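Local coordinates for protein A49R (Vaccinia virus, PDB 4D5T) that inhibits host NF-kappa-B activation by binding the host protein BTRC, which lowers ubiquitination of NFKBIA and keeps p65 in the cytoplasm, at residues 90-99 against 131-142; 31-39 against 48-58. All blocks are in the same frame, centred on the assembly; numbering follows the deposited sequence.

Overall arrangement
From the N terminus, helix 9-23 is followed by helix 29-40, and contact 2 (31-39 against 48-58) closes the short loop between that helix and helix 49-61. The chain then runs through helices 64-72 and 76-87 before contact 1 (90-99 against 131-142) closes a longer, mostly helical excursion, setting the start of helix 95-109 across helix 132-150. The two contacts follow one another in series, neither nested nor crossed, with centres about 13 Å apart. They still share one all-helical Bcl-2-like core: I131 packs on I36, K132 on L32, I135 on F50 and I139 on F53, so the last helix bears on both helices of contact 2.

Contact 1 (90-99 against 131-142); sequences FYKDNLENIV and IKQVIRENILQL. With SO4 (sulfate ion), chain I.
L95 and its neighbours in helix 95-99 meet helix 132-142 almost at a right angle (signed crossing angle -93°), the axes 10.2 Å apart. In this Bcl-2 fold the contact sets the start of helix 95-109 against the first turns of the last helix, and L95 is a knob in the hole formed by V134, I135, N138 and L142. Its CG lies anti to the backbone N (chi1 -176°), which carries the two methyls forward: CD1 meets I135 CG1 at 3.9 Å, while CD2 comes 3.6 Å from the backbone N of I139. L142 uses both methyls. Its CD2 touches both L95 CG and V99 CG2, and its CD1 lies against the aliphatic part of E96, 3.8 Å from E96 CB. Toward the other end I98 and I131 run alongside each other, pointing opposite ways, with I98 CG2 3.8 Å from I131 CD1, while I98 CD1 reaches V134 CG1. I131 CG2 also packs on the carbonyl O of F90. No direct hydrogen bond joins the segments. N94 caps helix 95-109, its OD1 accepting from N97 N. Behind the contact, R136 makes a salt bridge to E25, and K132 NZ bonds both I27 O and a sulfate ion that N29 N also holds. The N138 amide has two duties: ND2 donates to a lone pair of V134 O in the carbonyl plane, and also to a water, 2.9 Å away, that donates to D93 O at 2.6 Å.

Contact 2 (31-39 against 48-58); sequences ILNKDIVNF and NPFISFLDTVY
F39 CG and N48 CG both stand anti to their own backbone N (chi1 174° and 179°), sending the F39 ring into helix 49-58 and the N48 amide to D35; the D35 carboxylate, with CG beside its own backbone N, faces that amide. N48 ND2 donates to the anti lone pair of D35 OD2 at 2.8 Å, nearly straight at 173°, with OD2 almost in the amide plane although the carboxylate and amide planes are turned far apart. The other end of the same amide is also used: N48 OD1 accepts a weak bond from F50 N. The N-cap of helix 49-61 is thereby tied to the preceding helix, and both polar ends of the buried N48 side chain have partners. Near the plane of the amide, L32 CD1 lies 3.9 Å from N48 ND2 and also touches F50 CD2. The two helices run roughly parallel, axes 10.1 Å apart, as neighbours in the helical bundle of this Bcl-2 family member. Between them I51 lays CD1 against the backbone of D35, 3.6 Å from its carbonyl O, and packs CG1 on D35 CB. I36 CD1 reaches F50 CE2 on the inner side, where I36 and L54 also meet I102 of helix 95-109. Farther along, F39 is a knob among I51, L54, D55 and Y58. L54 CB sits over one ring face, a CH-pi contact 4.0 Å from the centroid, and Y58 CB lies at the edge near the ring plane. I51 CG2 approaches F39 CD1 obliquely, the two side chains passing in opposite directions. K106 makes cation-pi contacts with both F39 and Y58, whose OH is hydrogen-bonded to E64 and N110, while F39 CE1 comes 3.8 Å from D55 N.

Contact 1 (90-99 against 131-142)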
loop_
_atom_site.group_PDB
_atom_site.type_symbol
_atom_site.label_atom_id
_atom_site.label_comp_id
_atom_site.label_asym_id
_atom_site.label_seq_id
_atom_site.Cartn_x
_atom_site.Cartn_y
_atom_site.Cartn_z
ATOM N N PHE A 90 3.498 7.766 -7.210
ATOM C CA PHE A 90 2.535 7.119 -8.141
ATOM C C PHE A 90 2.821 7.464 -9.577
ATOM O O PHE A 90 2.391 6.746 -10.521
ATOM C CB PHE A 90 1.096 7.485 -7.841
ATOM C CG PHE A 90 0.589 6.993 -6.554
ATOM C CD1 PHE A 90 0.652 5.657 -6.229
ATOM C CD2 PHE A 90 0.096 7.882 -5.625
ATOM C CE1 PHE A 90 0.197 5.204 -5.027
ATOM C CE2 PHE A 90 -0.371 7.437 -4.415
ATOM C CZ PHE A 90 -0.336 6.077 -4.106
ATOM N N TYR A 91 3.545 8.579 -9.803
ATOM C CA TYR A 91 3.833 9.018 -11.154
ATOM C C TYR A 91 5.222 8.587 -11.611
ATOM O O TYR A 91 5.621 8.880 -12.724
ATOM C CB TYR A 91 3.754 10.511 -11.224
ATOM C CG TYR A 91 2.413 11.137 -10.688
ATOM C CD1 TYR A 91 1.180 10.573 -10.939
ATOM C CD2 TYR A 91 2.446 12.348 -9.973
ATOM C CE1 TYR A 91 0.009 11.195 -10.552
ATOM C CE2 TYR A 91 1.276 12.984 -9.524
ATOM C CZ TYR A 91 0.057 12.415 -9.878
ATOM O OH TYR A 91 -1.116 13.103 -9.494
ATOM N N LYS A 92 5.956 7.901 -10.735
ATOM C CA LYS A 92 7.351 7.478 -11.033
ATOM C C LYS A 92 7.462 5.975 -11.135
ATOM O O LYS A 92 6.451 5.292 -11.003
ATOM C CB LYS A 92 8.280 8.058 -9.960
ATOM C CG LYS A 92 8.279 9.578 -9.978
ATOM C CD LYS A 92 9.150 10.168 -8.897
ATOM C CE LYS A 92 10.495 10.552 -9.499
ATOM N NZ LYS A 92 11.107 11.665 -8.724
ATOM N N ASP A 93 8.671 5.457 -11.357
ATOM C CA ASP A 93 8.880 4.058 -11.711
ATOM C C ASP A 93 9.468 3.187 -10.614
ATOM O O ASP A 93 10.050 2.109 -10.909
ATOM C CB ASP A 93 9.801 3.954 -12.942
ATOM C CG ASP A 93 9.179 4.577 -14.188
ATOM O OD1 ASP A 93 7.929 4.663 -14.295
ATOM O OD2 ASP A 93 9.948 4.998 -15.067
ATOM N N ASN A 94 9.336 3.613 -9.375
ATOM C CA ASN A 94 9.890 2.859 -8.249
ATOM C C ASN A 94 8.759 2.243 -7.431
ATOM O O ASN A 94 8.011 2.959 -6.773
ATOM C CB ASN A 94 10.777 3.790 -7.380
ATOM C CG ASN A 94 11.449 3.071 -6.204
ATOM O OD1 ASN A 94 10.820 2.404 -5.399
ATOM N ND2 ASN A 94 12.773 3.229 -6.119
ATOM N N LEU A 95 8.646 0.934 -7.451
ATOM C CA LEU A 95 7.531 0.267 -6.769
ATOM C C LEU A 95 7.657 0.315 -5.266
ATOM O O LEU A 95 6.659 0.443 -4.590
ATOM C CB LEU A 95 7.400 -1.203 -7.220
ATOM C CG LEU A 95 6.196 -1.958 -6.638
ATOM C CD1 LEU A 95 4.871 -1.340 -7.085
ATOM C CD2 LEU A 95 6.301 -3.452 -7.069
ATOM N N GLU A 96 8.865 0.171 -4.740
ATOM C CA GLU A 96 9.053 0.282 -3.293
ATOM C C GLU A 96 8.479 1.588 -2.776
ATOM O O GLU A 96 7.771 1.634 -1.773
ATOM C CB GLU A 96 10.513 0.157 -2.898
ATOM C CG GLU A 96 10.750 0.138 -1.403
ATOM C CD GLU A 96 12.209 -0.324 -1.103
ATOM O OE1 GLU A 96 13.101 -0.119 -1.929
ATOM O OE2 GLU A 96 12.450 -0.971 -0.107
ATOM N N ASN A 97 8.701 2.645 -3.518
ATOM C CA ASN A 97 8.162 3.986 -3.110
ATOM C C ASN A 97 6.689 4.091 -3.206
ATOM O O ASN A 97 6.043 4.792 -2.389
ATOM C CB ASN A 97 8.879 5.134 -3.867
ATOM C CG ASN A 97 10.340 5.267 -3.457
ATOM O OD1 ASN A 97 10.737 4.768 -2.438
ATOM N ND2 ASN A 97 11.109 5.979 -4.226
ATOM N N ILE A 98 6.123 3.442 -4.223
ATOM C CA ILE A 98 4.686 3.352 -4.360
ATOM C C ILE A 98 4.014 2.588 -3.209
ATOM O O ILE A 98 3.005 3.056 -2.642
ATOM C CB ILE A 98 4.319 2.729 -5.733
ATOM C CG1 ILE A 98 4.569 3.775 -6.821
ATOM C CG2 ILE A 98 2.848 2.262 -5.755
ATOM C CD1 ILE A 98 4.588 3.215 -8.202
ATOM N N VAL A 99 4.613 1.475 -2.819
ATOM C CA VAL A 99 4.110 0.680 -1.728
ATOM C C VAL A 99 4.224 1.463 -0.411
ATOM O O VAL A 99 3.263 1.559 0.393
ATOM C CB VAL A 99 4.796 -0.688 -1.663
ATOM C CG1 VAL A 99 4.445 -1.419 -0.350
ATOM C CG2 VAL A 99 4.353 -1.506 -2.814
ATOM N N ILE A 131 -0.345 2.373 -12.550
ATOM C CA ILE A 131 0.849 1.720 -12.011
ATOM C C ILE A 131 1.027 0.252 -12.390
ATOM O O ILE A 131 1.857 -0.457 -11.792
ATOM C CB ILE A 131 0.963 1.900 -10.461
ATOM C CG1 ILE A 131 -0.195 1.242 -9.654
ATOM C CG2 ILE A 131 1.077 3.380 -10.096
ATOM C CD1 ILE A 131 0.059 1.180 -8.146
ATOM N N LYS A 132 0.171 -0.297 -13.226
ATOM C CA LYS A 132 0.258 -1.714 -13.552
ATOM C C LYS A 132 1.699 -2.111 -14.081
ATOM O O LYS A 132 2.206 -3.155 -13.704
ATOM C CB LYS A 132 -0.857 -2.152 -14.553
ATOM C CG LYS A 132 -2.232 -2.304 -13.889
ATOM C CD LYS A 132 -3.413 -2.574 -14.848
ATOM C CE LYS A 132 -3.427 -3.957 -15.398
ATOM N NZ LYS A 132 -4.731 -4.166 -16.093
ATOM N N GLN A 133 2.328 -1.304 -14.938
ATOM C CA GLN A 133 3.654 -1.659 -15.452
ATOM C C GLN A 133 4.728 -1.628 -14.393
ATOM O O GLN A 133 5.589 -2.493 -14.354
ATOM C CB GLN A 133 4.052 -0.760 -16.598
ATOM C CG GLN A 133 5.494 -0.959 -17.031
ATOM C CD GLN A 133 5.785 -2.326 -17.623
ATOM O OE1 GLN A 133 4.884 -3.075 -18.011
ATOM N NE2 GLN A 133 7.081 -2.663 -17.675
ATOM N N VAL A 134 4.619 -0.665 -13.482
ATOM C CA VAL A 134 5.572 -0.619 -12.406
ATOM C C VAL A 134 5.365 -1.841 -11.476
ATOM O O VAL A 134 6.336 -2.357 -10.949
ATOM C CB VAL A 134 5.421 0.691 -11.618
ATOM C CG1 VAL A 134 6.539 0.799 -10.647
ATOM C CG2 VAL A 134 5.549 1.836 -12.579
ATOM N N ILE A 135 4.140 -2.294 -11.263
ATOM C CA ILE A 135 3.930 -3.519 -10.445
ATOM C C ILE A 135 4.597 -4.742 -11.199
ATOM O O ILE A 135 5.355 -5.468 -10.601
ATOM C CB ILE A 135 2.440 -3.762 -10.172
ATOM C CG1 ILE A 135 1.870 -2.623 -9.237
ATOM C CG2 ILE A 135 2.120 -5.091 -9.474
ATOM C CD1 ILE A 135 0.372 -2.510 -9.122
ATOM N N ARG A 136 4.283 -4.896 -12.483
ATOM C CA ARG A 136 4.747 -6.035 -13.282
ATOM C C ARG A 136 6.252 -6.136 -13.247
ATOM O O ARG A 136 6.812 -7.212 -13.121
ATOM C CB ARG A 136 4.580 -5.753 -14.806
ATOM C CG ARG A 136 3.318 -6.161 -15.436
ATOM C CD ARG A 136 3.223 -5.934 -16.953
ATOM N NE ARG A 136 1.827 -5.634 -17.161
ATOM C CZ ARG A 136 1.271 -4.470 -17.471
ATOM N NH1 ARG A 136 1.979 -3.381 -17.769
ATOM N NH2 ARG A 136 -0.069 -4.414 -17.599
ATOM N N GLU A 137 6.884 -5.009 -13.492
ATOM C CA GLU A 137 8.297 -4.978 -13.659
ATOM C C GLU A 137 9.072 -5.241 -12.355
ATOM O O GLU A 137 10.227 -5.656 -12.407
ATOM C CB GLU A 137 8.640 -3.642 -14.319
ATOM C CG GLU A 137 10.029 -3.501 -14.897
ATOM C CD GLU A 137 10.238 -2.352 -15.874
ATOM O OE1 GLU A 137 9.346 -1.553 -16.306
ATOM O OE2 GLU A 137 11.398 -2.322 -16.296
ATOM N N ASN A 138 8.475 -4.909 -11.212
ATOM C CA ASN A 138 9.214 -4.847 -9.979
ATOM C C ASN A 138 8.701 -5.691 -8.792
ATOM O O ASN A 138 9.408 -5.807 -7.796
ATOM C CB ASN A 138 9.275 -3.376 -9.515
ATOM C CG ASN A 138 10.002 -2.487 -10.468
ATOM O OD1 ASN A 138 11.223 -2.621 -10.644
ATOM N ND2 ASN A 138 9.236 -1.664 -11.220
ATOM N N ILE A 139 7.509 -6.313 -8.854
ATOM C CA ILE A 139 6.999 -6.956 -7.640
ATOM C C ILE A 139 7.813 -8.131 -7.082
ATOM O O ILE A 139 7.974 -8.290 -5.857
ATOM C CB ILE A 139 5.490 -7.368 -7.730
ATOM C CG1 ILE A 139 4.960 -7.669 -6.294
ATOM C CG2 ILE A 139 5.241 -8.474 -8.718
ATOM C CD1 ILE A 139 3.609 -7.215 -6.014
ATOM N N LEU A 140 8.340 -8.962 -7.979
ATOM C CA LEU A 140 9.128 -10.115 -7.487
ATOM C C LEU A 140 10.357 -9.607 -6.717
ATOM O O LEU A 140 10.678 -10.095 -5.625
ATOM C CB LEU A 140 9.466 -11.030 -8.631
ATOM C CG LEU A 140 8.256 -11.685 -9.326
ATOM C CD1 LEU A 140 8.754 -12.581 -10.433
ATOM C CD2 LEU A 140 7.270 -12.495 -8.453
ATOM N N GLN A 141 11.065 -8.648 -7.304
ATOM C CA GLN A 141 12.241 -8.106 -6.627
ATOM C C GLN A 141 11.883 -7.446 -5.308
ATOM O O GLN A 141 12.655 -7.562 -4.349
ATOM C CB GLN A 141 12.970 -7.095 -7.494
ATOM C CG GLN A 141 14.260 -6.563 -6.909
ATOM C CD GLN A 141 15.298 -7.647 -6.687
ATOM O OE1 GLN A 141 15.768 -8.240 -7.633
ATOM N NE2 GLN A 141 15.658 -7.906 -5.427
ATOM N N LEU A 142 10.803 -6.677 -5.307
ATOM C CA LEU A 142 10.379 -5.982 -4.089
ATOM C C LEU A 142 10.040 -6.975 -2.976
ATOM O O LEU A 142 10.417 -6.781 -1.812
ATOM C CB LEU A 142 9.186 -5.112 -4.329
ATOM C CG LEU A 142 8.668 -4.418 -3.069
ATOM C CD1 LEU A 142 9.720 -3.533 -2.430
ATOM C CD2 LEU A 142 7.485 -3.580 -3.416
HETATM S S SO4 I . -6.245 -1.537 -18.281
HETATM O O1 SO4 I . -7.602 -1.551 -17.668
HETATM O O2 SO4 I . -6.117 -2.399 -19.464
HETATM O O3 SO4 I . -5.314 -1.924 -17.253
HETATM O O4 SO4 I . -5.939 -0.158 -18.701
HETATM O O HOH W 1 10.200 0.432 -12.950
#

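Contact 2 (31-39 against 48-58)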
loop_
_atom_site.group_PDB
_atom_site.type_symbol
_atom_site.label_atom_id
_atom_site.label_comp_id
_atom_site.label_asym_id
_atom_site.label_seq_id
_atom_site.Cartn_x
_atom_site.Cartn_y
_atom_site.Cartn_z
ATOM N N ILE A 31 -10.506 -0.637 -11.617
ATOM C CA ILE A 31 -10.847 -1.487 -10.466
ATOM C C ILE A 31 -9.633 -1.569 -9.529
ATOM O O ILE A 31 -9.779 -1.473 -8.313
ATOM C CB ILE A 31 -11.321 -2.873 -10.960
ATOM C CG1 ILE A 31 -12.661 -2.636 -11.773
ATOM C CG2 ILE A 31 -11.355 -3.875 -9.785
ATOM C CD1 ILE A 31 -13.470 -3.838 -12.165
ATOM N N LEU A 32 -8.428 -1.696 -10.086
ATOM C CA LEU A 32 -7.226 -1.718 -9.265
ATOM C C LEU A 32 -7.119 -0.468 -8.404
ATOM O O LEU A 32 -6.913 -0.544 -7.181
ATOM C CB LEU A 32 -5.977 -1.884 -10.148
ATOM C CG LEU A 32 -4.632 -1.754 -9.446
ATOM C CD1 LEU A 32 -4.415 -2.861 -8.447
ATOM C CD2 LEU A 32 -3.535 -1.762 -10.495
ATOM N N ASN A 33 -7.342 0.677 -9.019
ATOM C CA ASN A 33 -7.263 1.945 -8.286
ATOM C C ASN A 33 -8.341 2.113 -7.226
ATOM O O ASN A 33 -8.060 2.601 -6.127
ATOM C CB ASN A 33 -7.274 3.129 -9.237
ATOM C CG ASN A 33 -5.995 3.216 -10.070
ATOM O OD1 ASN A 33 -4.974 2.565 -9.764
ATOM N ND2 ASN A 33 -6.072 3.927 -11.163
ATOM N N LYS A 34 -9.572 1.718 -7.514
ATOM C CA LYS A 34 -10.633 1.692 -6.429
ATOM C C LYS A 34 -10.219 0.787 -5.289
ATOM O O LYS A 34 -10.413 1.106 -4.158
ATOM C CB LYS A 34 -12.099 1.381 -6.899
ATOM N N ASP A 35 -9.637 -0.389 -5.602
ATOM C CA ASP A 35 -9.163 -1.332 -4.567
ATOM C C ASP A 35 -8.042 -0.739 -3.730
ATOM O O ASP A 35 -7.999 -0.906 -2.515
ATOM C CB ASP A 35 -8.698 -2.651 -5.214
ATOM C CG ASP A 35 -9.855 -3.534 -5.732
ATOM O OD1 ASP A 35 -11.032 -3.325 -5.297
ATOM O OD2 ASP A 35 -9.552 -4.476 -6.505
ATOM N N ILE A 36 -7.135 0.012 -4.363
ATOM C CA ILE A 36 -6.081 0.720 -3.621
ATOM C C ILE A 36 -6.679 1.738 -2.658
ATOM O O ILE A 36 -6.292 1.775 -1.480
ATOM C CB ILE A 36 -5.041 1.332 -4.609
ATOM C CG1 ILE A 36 -4.261 0.199 -5.271
ATOM C CG2 ILE A 36 -4.097 2.256 -3.857
ATOM C CD1 ILE A 36 -3.384 0.629 -6.424
ATOM N N VAL A 37 -7.634 2.543 -3.136
ATOM C CA VAL A 37 -8.327 3.530 -2.286
ATOM C C VAL A 37 -8.975 2.808 -1.080
ATOM O O VAL A 37 -8.824 3.213 0.085
ATOM C CB VAL A 37 -9.379 4.353 -3.050
ATOM C CG1 VAL A 37 -10.194 5.243 -2.073
ATOM C CG2 VAL A 37 -8.693 5.238 -4.075
ATOM N N ASN A 38 -9.694 1.759 -1.381
ATOM C CA ASN A 38 -10.360 1.003 -0.312
ATOM C C ASN A 38 -9.363 0.434 0.720
ATOM O O ASN A 38 -9.648 0.433 1.901
ATOM C CB ASN A 38 -11.282 -0.048 -0.905
ATOM C CG ASN A 38 -12.579 0.560 -1.488
ATOM O OD1 ASN A 38 -13.044 1.570 -1.031
ATOM N ND2 ASN A 38 -13.223 -0.151 -2.380
ATOM N N PHE A 39 -8.225 -0.081 0.276
ATOM C CA PHE A 39 -7.188 -0.531 1.211
ATOM C C PHE A 39 -6.741 0.645 2.143
ATOM O O PHE A 39 -6.611 0.475 3.371
ATOM C CB PHE A 39 -5.965 -1.074 0.437
ATOM C CG PHE A 39 -4.798 -1.414 1.326
ATOM C CD1 PHE A 39 -4.819 -2.578 2.104
ATOM C CD2 PHE A 39 -3.728 -0.533 1.455
ATOM C CE1 PHE A 39 -3.722 -2.888 2.932
ATOM C CE2 PHE A 39 -2.685 -0.805 2.311
ATOM C CZ PHE A 39 -2.666 -1.974 3.066
ATOM N N ASN A 48 -8.241 -9.252 -4.374
ATOM C CA ASN A 48 -7.259 -8.661 -5.308
ATOM C C ASN A 48 -5.852 -8.969 -4.808
ATOM O O ASN A 48 -5.508 -8.539 -3.748
ATOM C CB ASN A 48 -7.484 -7.145 -5.394
ATOM C CG ASN A 48 -6.504 -6.448 -6.329
ATOM O OD1 ASN A 48 -5.349 -6.819 -6.434
ATOM N ND2 ASN A 48 -6.974 -5.380 -6.968
ATOM N N PRO A 49 -5.031 -9.763 -5.562
ATOM C CA PRO A 49 -3.763 -10.168 -5.032
ATOM C C PRO A 49 -2.803 -9.039 -4.698
ATOM O O PRO A 49 -2.002 -9.189 -3.768
ATOM C CB PRO A 49 -3.151 -11.047 -6.144
ATOM C CG PRO A 49 -4.203 -11.270 -7.107
ATOM C CD PRO A 49 -5.342 -10.311 -6.889
ATOM N N PHE A 50 -2.869 -7.916 -5.428
ATOM C CA PHE A 50 -2.069 -6.807 -5.053
ATOM C C PHE A 50 -2.451 -6.231 -3.674
ATOM O O PHE A 50 -1.565 -5.790 -2.904
ATOM C CB PHE A 50 -2.069 -5.686 -6.129
ATOM C CG PHE A 50 -1.100 -4.570 -5.817
ATOM C CD1 PHE A 50 0.244 -4.792 -5.803
ATOM C CD2 PHE A 50 -1.530 -3.278 -5.634
ATOM C CE1 PHE A 50 1.180 -3.745 -5.560
ATOM C CE2 PHE A 50 -0.657 -2.261 -5.351
ATOM C CZ PHE A 50 0.707 -2.462 -5.367
ATOM N N ILE A 51 -3.735 -6.205 -3.380
ATOM C CA ILE A 51 -4.213 -5.749 -2.041
ATOM C C ILE A 51 -3.828 -6.779 -0.939
ATOM O O ILE A 51 -3.338 -6.398 0.112
ATOM C CB ILE A 51 -5.726 -5.491 -2.071
ATOM C CG1 ILE A 51 -6.128 -4.449 -3.115
ATOM C CG2 ILE A 51 -6.243 -5.062 -0.716
ATOM C CD1 ILE A 51 -5.336 -3.177 -3.185
ATOM N N SER A 52 -3.922 -8.083 -1.229
ATOM C CA SER A 52 -3.332 -9.069 -0.318
ATOM C C SER A 52 -1.830 -8.881 -0.066
ATOM O O SER A 52 -1.375 -8.938 1.101
ATOM C CB SER A 52 -3.674 -10.495 -0.790
ATOM O OG SER A 52 -3.162 -11.387 0.183
ATOM N N PHE A 53 -1.079 -8.578 -1.112
ATOM C CA PHE A 53 0.361 -8.201 -0.994
ATOM C C PHE A 53 0.515 -7.020 -0.066
ATOM O O PHE A 53 1.306 -7.075 0.906
ATOM C CB PHE A 53 0.985 -7.956 -2.372
ATOM C CG PHE A 53 2.390 -7.395 -2.333
ATOM C CD1 PHE A 53 3.474 -8.244 -2.204
ATOM C CD2 PHE A 53 2.596 -6.064 -2.497
ATOM C CE1 PHE A 53 4.756 -7.746 -2.131
ATOM C CE2 PHE A 53 3.930 -5.560 -2.545
ATOM C CZ PHE A 53 4.975 -6.415 -2.327
ATOM N N LEU A 54 -0.236 -5.952 -0.326
ATOM C CA LEU A 54 -0.110 -4.753 0.527
ATOM C C LEU A 54 -0.422 -5.075 1.984
ATOM O O LEU A 54 0.234 -4.562 2.921
ATOM C CB LEU A 54 -1.045 -3.662 0.008
ATOM C CG LEU A 54 -0.671 -3.046 -1.327
ATOM C CD1 LEU A 54 -1.754 -2.117 -1.832
ATOM C CD2 LEU A 54 0.619 -2.230 -1.194
ATOM N N ASP A 55 -1.477 -5.859 2.217
ATOM C CA ASP A 55 -1.905 -6.205 3.563
ATOM C C ASP A 55 -0.852 -7.041 4.271
ATOM O O ASP A 55 -0.536 -6.794 5.418
ATOM C CB ASP A 55 -3.249 -6.968 3.484
ATOM C CG ASP A 55 -3.797 -7.345 4.838
ATOM O OD1 ASP A 55 -4.290 -6.461 5.516
ATOM O OD2 ASP A 55 -3.707 -8.511 5.218
ATOM N N THR A 56 -0.282 -8.001 3.552
ATOM C CA THR A 56 0.866 -8.782 4.061
ATOM C C THR A 56 2.050 -7.896 4.418
ATOM O O THR A 56 2.603 -8.010 5.507
ATOM C CB THR A 56 1.209 -9.902 3.109
ATOM O OG1 THR A 56 0.096 -10.782 3.056
ATOM C CG2 THR A 56 2.424 -10.686 3.595
ATOM N N VAL A 57 2.414 -6.933 3.545
ATOM C CA VAL A 57 3.524 -6.087 3.829
ATOM C C VAL A 57 3.231 -5.201 5.020
ATOM O O VAL A 57 4.085 -5.026 5.948
ATOM C CB VAL A 57 3.873 -5.194 2.578
ATOM C CG1 VAL A 57 4.933 -4.128 2.893
ATOM C CG2 VAL A 57 4.362 -6.056 1.449
ATOM N N TYR A 58 2.031 -4.628 5.053
ATOM C CA TYR A 58 1.618 -3.793 6.199
ATOM C C TYR A 58 1.790 -4.574 7.527
ATOM O O TYR A 58 2.289 -4.063 8.531
ATOM C CB TYR A 58 0.169 -3.373 5.991
ATOM C CG TYR A 58 -0.378 -2.408 6.969
ATOM C CD1 TYR A 58 -0.937 -2.848 8.148
ATOM C CD2 TYR A 58 -0.359 -1.042 6.714
ATOM C CE1 TYR A 58 -1.491 -1.954 9.046
ATOM C CE2 TYR A 58 -0.896 -0.129 7.619
ATOM C CZ TYR A 58 -1.428 -0.596 8.777
ATOM O OH TYR A 58 -1.976 0.272 9.656
#